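Local coordinates for lipid-transfer protein (Thermomonospora curvata, PDB 6OK1), which is of unknown function but has the thiolase-type architecture, with N- and C-terminal thiolase-family domains, found in lipid-transfer proteins of this kind, at residues Gly14-Lys20 / Gln216-Gln222; Val48-Phe54 / Glu103-Arg109; Pro148-Val152 / Phe297-Val301; Val369-Leu373 / Leu385-Ala389. One frame throughout, in Å; residues are numbered along the deposited sequence.

Contact 1: residues Gly14-Lys20 / Gln216-Gln222; sequences GATEFSK and QESDGGQ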
# COMPACT_ATOMS: atom_id res chain seq x y z
N GLY A 14 -12.64 11.32 -14.54
CA GLY A 14 -12.87 12.58 -13.86
C GLY A 14 -11.57 13.15 -13.36
O GLY A 14 -10.70 12.41 -12.90
N ALA A 15 -11.44 14.46 -13.45
CA ALA A 15 -10.20 15.12 -13.05
C ALA A 15 -10.51 16.50 -12.50
O ALA A 15 -11.52 17.11 -12.86
CB ALA A 15 -9.23 15.23 -14.22
N THR A 16 -9.66 16.96 -11.60
CA THR A 16 -9.60 18.37 -11.26
C THR A 16 -8.84 19.07 -12.36
O THR A 16 -8.27 18.43 -13.25
CB THR A 16 -8.89 18.60 -9.91
OG1 THR A 16 -7.50 18.28 -10.03
CG2 THR A 16 -9.52 17.75 -8.83
N GLU A 17 -8.78 20.39 -12.28
CA GLU A 17 -7.77 21.10 -13.05
C GLU A 17 -6.40 20.67 -12.55
O GLU A 17 -6.22 20.36 -11.37
CB GLU A 17 -7.96 22.62 -12.93
CG GLU A 17 -7.26 23.28 -11.75
CD GLU A 17 -7.90 22.95 -10.39
OE1 GLU A 17 -9.03 22.41 -10.38
OE2 GLU A 17 -7.26 23.26 -9.35
N PHE A 18 -5.46 20.58 -13.48
CA PHE A 18 -4.06 20.35 -13.17
C PHE A 18 -3.36 21.70 -13.11
O PHE A 18 -3.44 22.48 -14.06
CB PHE A 18 -3.41 19.45 -14.24
CG PHE A 18 -4.15 18.17 -14.48
CD1 PHE A 18 -4.75 17.51 -13.43
CD2 PHE A 18 -4.25 17.61 -15.75
CE1 PHE A 18 -5.43 16.31 -13.63
CE2 PHE A 18 -4.90 16.39 -15.96
CZ PHE A 18 -5.50 15.75 -14.89
N SER A 19 -2.69 21.98 -11.99
CA SER A 19 -2.13 23.32 -11.81
C SER A 19 -0.81 23.23 -11.06
O SER A 19 -0.25 22.15 -10.86
CB SER A 19 -3.14 24.21 -11.06
OG SER A 19 -3.14 23.89 -9.69
N LYS A 20 -0.29 24.40 -10.68
CA LYS A 20 0.86 24.50 -9.81
C LYS A 20 0.47 25.00 -8.42
O LYS A 20 1.35 25.22 -7.59
CB LYS A 20 1.91 25.44 -10.42
CG LYS A 20 2.25 25.11 -11.86
CD LYS A 20 2.86 23.71 -11.97
CE LYS A 20 3.23 23.40 -13.43
NZ LYS A 20 3.68 21.99 -13.63
N GLN A 216 7.66 18.69 -14.92
CA GLN A 216 7.51 19.46 -13.69
C GLN A 216 6.47 18.78 -12.80
O GLN A 216 5.67 17.95 -13.25
CB GLN A 216 7.04 20.89 -13.98
CG GLN A 216 7.97 21.76 -14.85
CD GLN A 216 7.50 23.22 -14.92
OE1 GLN A 216 6.57 23.61 -14.23
NE2 GLN A 216 8.15 24.02 -15.76
N GLU A 217 6.48 19.15 -11.53
CA GLU A 217 5.48 18.62 -10.62
C GLU A 217 4.15 19.36 -10.77
O GLU A 217 4.08 20.49 -11.28
CB GLU A 217 5.97 18.72 -9.19
CG GLU A 217 7.34 18.06 -8.99
CD GLU A 217 7.77 17.99 -7.57
OE1 GLU A 217 7.93 19.07 -6.95
OE2 GLU A 217 7.95 16.86 -7.07
N SER A 218 3.08 18.70 -10.30
CA SER A 218 1.72 19.16 -10.49
C SER A 218 0.92 19.03 -9.20
O SER A 218 1.21 18.18 -8.35
CB SER A 218 0.99 18.36 -11.57
OG SER A 218 1.66 18.40 -12.82
N ASP A 219 -0.11 19.87 -9.10
CA ASP A 219 -1.20 19.70 -8.16
C ASP A 219 -2.42 19.24 -8.95
O ASP A 219 -2.72 19.79 -10.02
CB ASP A 219 -1.58 21.00 -7.45
CG ASP A 219 -0.54 21.50 -6.45
OD1 ASP A 219 0.54 20.90 -6.25
OD2 ASP A 219 -0.86 22.53 -5.82
N GLY A 220 -3.13 18.25 -8.44
CA GLY A 220 -4.34 17.81 -9.09
C GLY A 220 -4.73 16.40 -8.71
O GLY A 220 -4.02 15.69 -7.99
N GLY A 221 -5.90 16.00 -9.21
CA GLY A 221 -6.45 14.67 -8.96
C GLY A 221 -7.06 14.08 -10.21
O GLY A 221 -7.57 14.79 -11.07
N GLN A 222 -6.98 12.74 -10.31
CA GLN A 222 -7.50 11.98 -11.44
C GLN A 222 -8.19 10.73 -10.91
O GLN A 222 -7.65 10.04 -10.04
CB GLN A 222 -6.38 11.58 -12.40
CG GLN A 222 -6.81 10.71 -13.56
CD GLN A 222 -7.53 11.50 -14.64
OE1 GLN A 222 -6.94 12.38 -15.27
NE2 GLN A 222 -8.78 11.15 -14.89
O HOH W 1 0.70 20.93 -13.35

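Contact 2: residues Val48-Phe54 / Glu103-Arg109; sequences VDGLVTF and EVVVCYR. With NA (sodium ion), chain E.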
# COMPACT_ATOMS: atom_id res chain seq x y z
N VAL A 48 -20.84 2.81 -5.83
CA VAL A 48 -19.43 2.41 -5.73
C VAL A 48 -19.23 1.44 -4.57
O VAL A 48 -19.60 1.74 -3.43
CB VAL A 48 -18.54 3.64 -5.55
CG1 VAL A 48 -17.08 3.24 -5.39
CG2 VAL A 48 -18.69 4.57 -6.74
N ASP A 49 -18.60 0.30 -4.84
CA ASP A 49 -18.28 -0.63 -3.77
C ASP A 49 -16.80 -0.98 -3.72
O ASP A 49 -16.40 -1.85 -2.93
CB ASP A 49 -19.14 -1.90 -3.87
CG ASP A 49 -19.08 -2.57 -5.22
OD1 ASP A 49 -18.27 -2.17 -6.07
OD2 ASP A 49 -19.86 -3.54 -5.42
N GLY A 50 -15.97 -0.31 -4.51
CA GLY A 50 -14.53 -0.54 -4.47
C GLY A 50 -13.75 0.73 -4.71
O GLY A 50 -14.17 1.61 -5.48
N LEU A 51 -12.59 0.82 -4.05
CA LEU A 51 -11.66 1.94 -4.24
C LEU A 51 -10.24 1.43 -4.28
O LEU A 51 -9.84 0.64 -3.42
CB LEU A 51 -11.78 2.97 -3.10
CG LEU A 51 -13.04 3.84 -3.09
CD1 LEU A 51 -13.09 4.75 -1.85
CD2 LEU A 51 -13.17 4.68 -4.35
N VAL A 52 -9.47 1.90 -5.26
CA VAL A 52 -8.06 1.52 -5.43
C VAL A 52 -7.22 2.78 -5.57
O VAL A 52 -7.58 3.70 -6.31
CB VAL A 52 -7.87 0.59 -6.65
CG1 VAL A 52 -6.43 0.12 -6.71
CG2 VAL A 52 -8.84 -0.63 -6.59
N THR A 53 -6.10 2.85 -4.86
CA THR A 53 -5.18 3.97 -5.08
C THR A 53 -3.75 3.48 -4.88
O THR A 53 -3.49 2.27 -4.85
CB THR A 53 -5.55 5.17 -4.19
OG1 THR A 53 -4.73 6.30 -4.52
CG2 THR A 53 -5.40 4.88 -2.72
N PHE A 54 -2.82 4.42 -4.83
CA PHE A 54 -1.40 4.15 -4.64
C PHE A 54 -1.07 4.02 -3.16
O PHE A 54 -1.71 4.65 -2.31
CB PHE A 54 -0.54 5.30 -5.19
CG PHE A 54 -0.57 5.49 -6.71
CD1 PHE A 54 -1.65 5.09 -7.53
CD2 PHE A 54 0.50 6.16 -7.30
CE1 PHE A 54 -1.63 5.36 -8.90
CE2 PHE A 54 0.52 6.42 -8.69
CZ PHE A 54 -0.52 6.00 -9.47
N GLU A 103 -18.68 -4.50 -8.00
CA GLU A 103 -19.37 -4.12 -9.23
C GLU A 103 -18.91 -2.78 -9.78
O GLU A 103 -18.90 -2.59 -11.00
CB GLU A 103 -20.88 -4.09 -8.98
CG GLU A 103 -21.45 -5.51 -8.79
CD GLU A 103 -22.93 -5.52 -8.54
OE1 GLU A 103 -23.37 -4.78 -7.64
OE2 GLU A 103 -23.64 -6.25 -9.25
N VAL A 104 -18.51 -1.84 -8.93
CA VAL A 104 -18.18 -0.48 -9.36
C VAL A 104 -16.97 -0.02 -8.57
O VAL A 104 -17.08 0.24 -7.36
CB VAL A 104 -19.35 0.50 -9.15
CG1 VAL A 104 -18.98 1.86 -9.64
CG2 VAL A 104 -20.61 -0.01 -9.87
N VAL A 105 -15.82 0.10 -9.23
CA VAL A 105 -14.56 0.39 -8.56
C VAL A 105 -14.04 1.71 -9.09
O VAL A 105 -14.00 1.93 -10.30
CB VAL A 105 -13.53 -0.73 -8.77
CG1 VAL A 105 -12.26 -0.44 -7.96
CG2 VAL A 105 -14.16 -2.10 -8.37
N VAL A 106 -13.64 2.60 -8.19
CA VAL A 106 -13.00 3.85 -8.58
C VAL A 106 -11.51 3.80 -8.26
O VAL A 106 -11.13 3.52 -7.12
CB VAL A 106 -13.66 5.07 -7.92
CG1 VAL A 106 -13.10 6.34 -8.49
CG2 VAL A 106 -15.19 5.03 -8.15
N CYS A 107 -10.68 4.06 -9.26
CA CYS A 107 -9.24 4.16 -9.11
C CYS A 107 -8.87 5.63 -9.10
O CYS A 107 -9.35 6.38 -9.95
CB CYS A 107 -8.52 3.45 -10.26
SG CYS A 107 -9.14 1.80 -10.61
N TYR A 108 -8.03 6.07 -8.14
CA TYR A 108 -7.76 7.50 -8.05
C TYR A 108 -6.35 7.79 -7.54
O TYR A 108 -5.69 6.94 -6.95
CB TYR A 108 -8.78 8.21 -7.13
CG TYR A 108 -8.72 7.78 -5.67
CD1 TYR A 108 -9.43 6.69 -5.22
CD2 TYR A 108 -7.95 8.47 -4.74
CE1 TYR A 108 -9.37 6.30 -3.89
CE2 TYR A 108 -7.88 8.06 -3.41
CZ TYR A 108 -8.60 6.99 -3.00
OH TYR A 108 -8.56 6.57 -1.71
N ARG A 109 -5.91 9.02 -7.79
CA ARG A 109 -4.69 9.57 -7.24
C ARG A 109 -4.87 11.07 -7.21
O ARG A 109 -5.29 11.66 -8.21
CB ARG A 109 -3.46 9.18 -8.08
CG ARG A 109 -2.11 9.55 -7.48
CD ARG A 109 -1.75 8.64 -6.32
NE ARG A 109 -0.40 8.92 -5.83
CZ ARG A 109 -0.09 9.72 -4.82
NH1 ARG A 109 -1.03 10.35 -4.10
NH2 ARG A 109 1.20 9.90 -4.50
NA NA E . -20.63 1.84 -1.32
O HOH W 2 -22.36 -3.38 -5.30
O HOH W 3 -21.98 -0.17 -1.81
O HOH W 4 -22.69 2.10 -0.37

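Contact 3: residues Pro148-Val152 / Phe297-Val301; sequences PAQWV and FTPLV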
# COMPACT_ATOMS: atom_id res chain seq x y z
N PRO A 148 15.38 11.53 -8.95
CA PRO A 148 14.89 10.67 -10.04
C PRO A 148 15.53 10.99 -11.36
O PRO A 148 15.80 10.06 -12.13
CB PRO A 148 13.38 10.94 -10.06
CG PRO A 148 13.06 11.32 -8.63
CD PRO A 148 14.26 12.10 -8.15
N ALA A 149 15.79 12.26 -11.66
CA ALA A 149 16.46 12.58 -12.91
C ALA A 149 17.82 11.90 -12.99
O ALA A 149 18.21 11.38 -14.04
CB ALA A 149 16.64 14.08 -13.06
N GLN A 150 18.57 11.91 -11.88
CA GLN A 150 19.88 11.28 -11.89
C GLN A 150 19.75 9.77 -12.01
O GLN A 150 20.54 9.12 -12.70
CB GLN A 150 20.63 11.65 -10.62
CG GLN A 150 20.97 13.15 -10.53
CD GLN A 150 21.31 13.60 -9.13
OE1 GLN A 150 21.13 12.86 -8.14
NE2 GLN A 150 21.80 14.84 -9.01
N TRP A 151 18.75 9.20 -11.33
CA TRP A 151 18.57 7.76 -11.42
C TRP A 151 18.29 7.34 -12.86
O TRP A 151 18.81 6.31 -13.32
CB TRP A 151 17.45 7.28 -10.47
CG TRP A 151 17.73 7.57 -9.07
CD1 TRP A 151 18.95 7.66 -8.49
CD2 TRP A 151 16.78 7.90 -8.03
NE1 TRP A 151 18.83 8.02 -7.16
CE2 TRP A 151 17.50 8.15 -6.86
CE3 TRP A 151 15.38 7.98 -8.00
CZ2 TRP A 151 16.89 8.51 -5.66
CZ3 TRP A 151 14.76 8.32 -6.81
CH2 TRP A 151 15.53 8.59 -5.66
N VAL A 152 17.50 8.13 -13.59
CA VAL A 152 17.18 7.85 -14.98
C VAL A 152 18.39 8.10 -15.86
O VAL A 152 18.66 7.36 -16.81
CB VAL A 152 15.97 8.69 -15.44
CG1 VAL A 152 15.77 8.60 -16.97
CG2 VAL A 152 14.68 8.24 -14.72
N PHE A 297 10.33 11.39 -17.60
CA PHE A 297 11.61 11.72 -18.24
C PHE A 297 11.58 11.13 -19.64
O PHE A 297 11.08 10.02 -19.84
CB PHE A 297 12.79 11.16 -17.43
CG PHE A 297 12.88 11.72 -16.05
CD1 PHE A 297 13.43 12.97 -15.83
CD2 PHE A 297 12.37 11.01 -14.97
CE1 PHE A 297 13.48 13.50 -14.55
CE2 PHE A 297 12.43 11.55 -13.70
CZ PHE A 297 12.99 12.78 -13.49
N THR A 298 12.14 11.83 -20.59
CA THR A 298 12.07 11.36 -21.97
C THR A 298 12.86 10.10 -22.31
O THR A 298 12.44 9.37 -23.21
CB THR A 298 12.56 12.45 -22.90
OG1 THR A 298 13.87 12.86 -22.49
CG2 THR A 298 11.56 13.63 -22.93
N PRO A 299 14.04 9.85 -21.73
CA PRO A 299 14.90 8.82 -22.35
C PRO A 299 14.33 7.43 -22.31
O PRO A 299 14.62 6.64 -23.21
CB PRO A 299 16.20 8.91 -21.56
CG PRO A 299 16.20 10.32 -21.02
CD PRO A 299 14.76 10.61 -20.70
N LEU A 300 13.57 7.08 -21.27
CA LEU A 300 13.09 5.71 -21.17
C LEU A 300 11.90 5.45 -22.09
O LEU A 300 11.41 4.33 -22.14
CB LEU A 300 12.73 5.36 -19.72
CG LEU A 300 13.90 5.46 -18.74
CD1 LEU A 300 13.51 5.09 -17.30
CD2 LEU A 300 15.06 4.60 -19.18
N VAL A 301 11.44 6.47 -22.82
CA VAL A 301 10.45 6.19 -23.85
C VAL A 301 11.04 5.30 -24.93
O VAL A 301 10.32 4.48 -25.51
CB VAL A 301 9.91 7.51 -24.43
CG1 VAL A 301 9.01 7.26 -25.66
CG2 VAL A 301 9.12 8.26 -23.36

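Contact 4: residues Val369-Leu373 / Leu385-Ala389; sequences VTNVL and LILGA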
# COMPACT_ATOMS: atom_id res chain seq x y z
N VAL A 369 -9.49 4.92 -33.39
CA VAL A 369 -8.46 4.12 -32.74
C VAL A 369 -9.14 2.95 -32.04
O VAL A 369 -9.95 3.16 -31.13
CB VAL A 369 -7.63 4.95 -31.74
CG1 VAL A 369 -6.67 4.06 -30.95
CG2 VAL A 369 -6.86 6.05 -32.47
N THR A 370 -8.78 1.73 -32.44
CA THR A 370 -9.43 0.57 -31.86
C THR A 370 -8.80 0.17 -30.54
O THR A 370 -9.51 -0.04 -29.55
CB THR A 370 -9.39 -0.61 -32.85
OG1 THR A 370 -10.11 -0.24 -34.03
CG2 THR A 370 -10.04 -1.84 -32.27
N ASN A 371 -7.46 0.06 -30.51
CA ASN A 371 -6.73 -0.43 -29.35
C ASN A 371 -5.62 0.55 -28.97
O ASN A 371 -4.85 0.99 -29.82
CB ASN A 371 -6.11 -1.80 -29.62
CG ASN A 371 -7.14 -2.83 -30.06
OD1 ASN A 371 -8.03 -3.20 -29.29
ND2 ASN A 371 -7.00 -3.31 -31.29
N VAL A 372 -5.55 0.87 -27.68
CA VAL A 372 -4.56 1.81 -27.15
C VAL A 372 -3.76 1.12 -26.06
O VAL A 372 -4.33 0.55 -25.13
CB VAL A 372 -5.23 3.08 -26.58
CG1 VAL A 372 -4.14 4.04 -26.06
CG2 VAL A 372 -6.07 3.76 -27.63
N LEU A 373 -2.44 1.19 -26.16
CA LEU A 373 -1.57 0.63 -25.13
C LEU A 373 -1.10 1.76 -24.22
O LEU A 373 -0.65 2.80 -24.71
CB LEU A 373 -0.38 -0.11 -25.75
CG LEU A 373 0.40 -1.01 -24.78
CD1 LEU A 373 1.05 -2.14 -25.53
CD2 LEU A 373 1.45 -0.27 -24.03
N LEU A 385 -1.75 -1.32 -19.69
CA LEU A 385 -3.10 -1.69 -20.12
C LEU A 385 -3.13 -1.74 -21.63
O LEU A 385 -2.42 -0.99 -22.30
CB LEU A 385 -4.16 -0.67 -19.71
CG LEU A 385 -4.26 -0.40 -18.21
CD1 LEU A 385 -5.03 0.86 -18.00
CD2 LEU A 385 -4.87 -1.57 -17.47
N ILE A 386 -4.03 -2.56 -22.17
CA ILE A 386 -4.56 -2.32 -23.50
C ILE A 386 -6.05 -2.05 -23.32
O ILE A 386 -6.78 -2.89 -22.79
CB ILE A 386 -4.30 -3.48 -24.48
CG1 ILE A 386 -2.80 -3.62 -24.74
CG2 ILE A 386 -5.06 -3.24 -25.80
CD1 ILE A 386 -2.39 -4.89 -25.53
N LEU A 387 -6.47 -0.84 -23.70
CA LEU A 387 -7.87 -0.45 -23.74
C LEU A 387 -8.35 -0.52 -25.18
O LEU A 387 -7.62 -0.13 -26.10
CB LEU A 387 -8.07 0.96 -23.19
CG LEU A 387 -7.59 1.19 -21.76
CD1 LEU A 387 -7.91 2.59 -21.35
CD2 LEU A 387 -8.23 0.19 -20.81
N GLY A 388 -9.57 -1.03 -25.38
CA GLY A 388 -10.07 -1.25 -26.72
C GLY A 388 -11.54 -0.94 -26.87
O GLY A 388 -12.33 -0.97 -25.93
N ALA A 389 -11.90 -0.62 -28.11
CA ALA A 389 -13.31 -0.49 -28.46
C ALA A 389 -14.04 -1.79 -28.14
O ALA A 389 -13.45 -2.88 -28.10
CB ALA A 389 -13.47 -0.14 -29.93
O HOH W 5 -10.82 -4.19 -29.43

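Contact 1: residues Gly14-Lys20 / Gln216-Gln222
A15 and Q222 form an antiparallel non-hydrogen-bonded pair and S19 and D219 a hydrogen-bonded one, with a register slip of one residue between them where the chain leaves strand 8-15. Between the two pairs T16 meets G221 twice: its N donates to G221 O, and T16 OG1, set between its own backbone N and carbonyl carbon (chi1 68°), accepts from G221 N at 2.9 Å. T16 OG1 also donates to E17 O, from above the carbonyl plane at 2.8 Å, so it works in both directions, as suits a threonine where strand pairing breaks off. The main chain of G220 has a positive phi of 158°, a conformation natural to glycine, and with no side chain there the F18 ring can bring CD1 to 4.4 Å from G220 CA. F18 turns its edge to two oxygens, CE1 lying 3.7 Å from backbone G221 O and CZ equally near side-chain Q222 OE1, so the weakly positive rim of the ring faces oxygen. Beyond S19, the chain of K20 bends at its second torsion (chi2 -62°), so that NZ gives a 2.8 Å hydrogen bond to E217 O and a weak, longer one to Q216 OE1. One water joins K20 NZ, S19 O and S218 OG, the last also bonding Y344 N. D219 is held by R114, S115 and S22, and K20 makes a cation-pi contact with W188. F18 and Q222 lean on helix 348-359, while T16 reaches helix 26-40; strands 8-15 and 219-228 are neighbours in the central sheet.

Contact 2: residues Val48-Phe54 / Glu103-Arg109
D49 grips two successive backbone amides of 103-109: OD2 accepts E103 N through its syn lone pair at 3.0 Å, and OD1 takes V104 N at 2.9 Å. The position of CG between backbone N and carbonyl carbon (chi1 53°) folds this short carboxylate back to both amides. Parallel pairing follows, with G50, L51 and V52 beside V105, V106 and C107; glycine at 50 avoids crowding the branched V105. At the far end T53 OG1 donates to Y108 O over 2.7 Å while T53 CB sits above the Y108 ring, 3.8 Å from its centroid. R109 crosses F54 at about a right angle, its CD 3.6 Å from the ring centroid, a CH-pi contact. Outward, D57 holds R109 by a salt bridge and S59 O binds the Y108 hydroxyl. V48 O coordinates a sodium ion at 2.4 Å, together with I70 O, E72 O and two waters. Mostly apolar residues cover both faces of the sheet: V52, V105 and C107 meet helix 86-98, whereas V48 and V106 meet helix 26-40 and L51 meets helix 61-68; the ring of the tyrosine, Y108, reaches both of the latter helices. Strand 75-79 flanks strand 50-54, and strand 219-228 flanks strand 104-112.

Contact 3: residues Pro148-Val152 / Phe297-Val301
With CG anti to its carbonyl carbon (chi1 -62°), F297 sets its ring against the first turn of helix 148-163, and V152, with CG1 anti to its backbone N (chi1 170°), spreads two methyls, one toward the ring and one toward the turn that follows F297. The motif is a helix start packed against a type I beta turn, T298 to V301, which leads into helix 301-307; it joins the N-terminal and C-terminal thiolase-family sequence regions. The methyls divide the work. V152 CG2 meets the ring obliquely, 3.6 Å from F297 CD2, while CG1 reaches over to L300 CG at 4.1 Å and, more distantly, to P299. Valine suits this place because its branching serves the ring and the turn at once. P148 adds the CB of its ring, 3.8 Å from F297 CE2; a proline fits the first turn of a helix, where its missing amide proton costs no helical bond. V152 N donates to P148 O, the normal helical bond, so P148 and V152 lie one turn apart and both reach the F297 ring. Across the contact there is no hydrogen bond, so its cohesion is apolar. Farther out, F297 and P299 also rest on L209, and T298, turned away, bonds through OG1 to D213. A149 is small enough for the end of the ring to come close: its CB stands 3.5 Å from F297 CE1, and its backbone N lies 3.4 Å from F297 CZ.

Contact 4: residues Val369-Leu373 / Leu385-Ala389
L373 and I386 face each other as an antiparallel non-hydrogen-bonded pair at the buried end of a beta hairpin made by strands 371-375 and 382-388. Their side chains cross at a slant, with L373 CG 4.1 Å from I386 CG1, and both lean on L277 of helix 268-281. Leucine here places CG anti to its backbone N (chi1 -166°), which also brings that carbon near L385 O. Next to them V372 and L387 form the hydrogen-bonded pair: V372 N donates to L387 O at 2.8 Å, and L387 N returns a bond to V372 O at 2.9 Å. Their aliphatic side chains turn to the other face of the sheet, where A354 of helix 348-359 meets both, so large apolar residues suit this end. The opposite end is looser. T370 is exposed and A389 partly so, and their side chains come no nearer than 4.5 Å; the two segments are joined here by A389 N, which binds T370 O over 2.8 Å. Between these regions G388 pairs with N371, and a residue without a side chain lets N371 OD1 settle 3.8 Å from G388 CA. A water donates to N371 OD1 and to A389 O, bridging the two segments, while N371 ND2 is engaged by D287 O. Asparagine therefore fits the boundary, since its amide both accepts and donates. The chemistry implies that three backbone bonds tie the segments, backed by buried apolar side chains at the L373-I386 end, while at the T370-A389 end one of these bonds and a bridging water take over from side-chain packing.

In the fold
Contacts 1, 2 and 4 all lie on one mixed sheet, while contact 3 joins a helix to a turn. Contacts 1 and 2 touch, their centres 19 Å apart, through a probable hydrogen bond from Q222 N to R109 O between strands 219-228 and 104-112. Along the chain, contact 2 is nested inside the loop closed by contact 1, contact 3 alternates with contact 1, and contact 4 comes last. Contact 3 lies on the opposite side of the chain's centre from contacts 2 and 4, whose centres are about 29 and 26 Å from its own. The shared sheet thus spans both thiolase-family regions, and contact 3 connects them a second time.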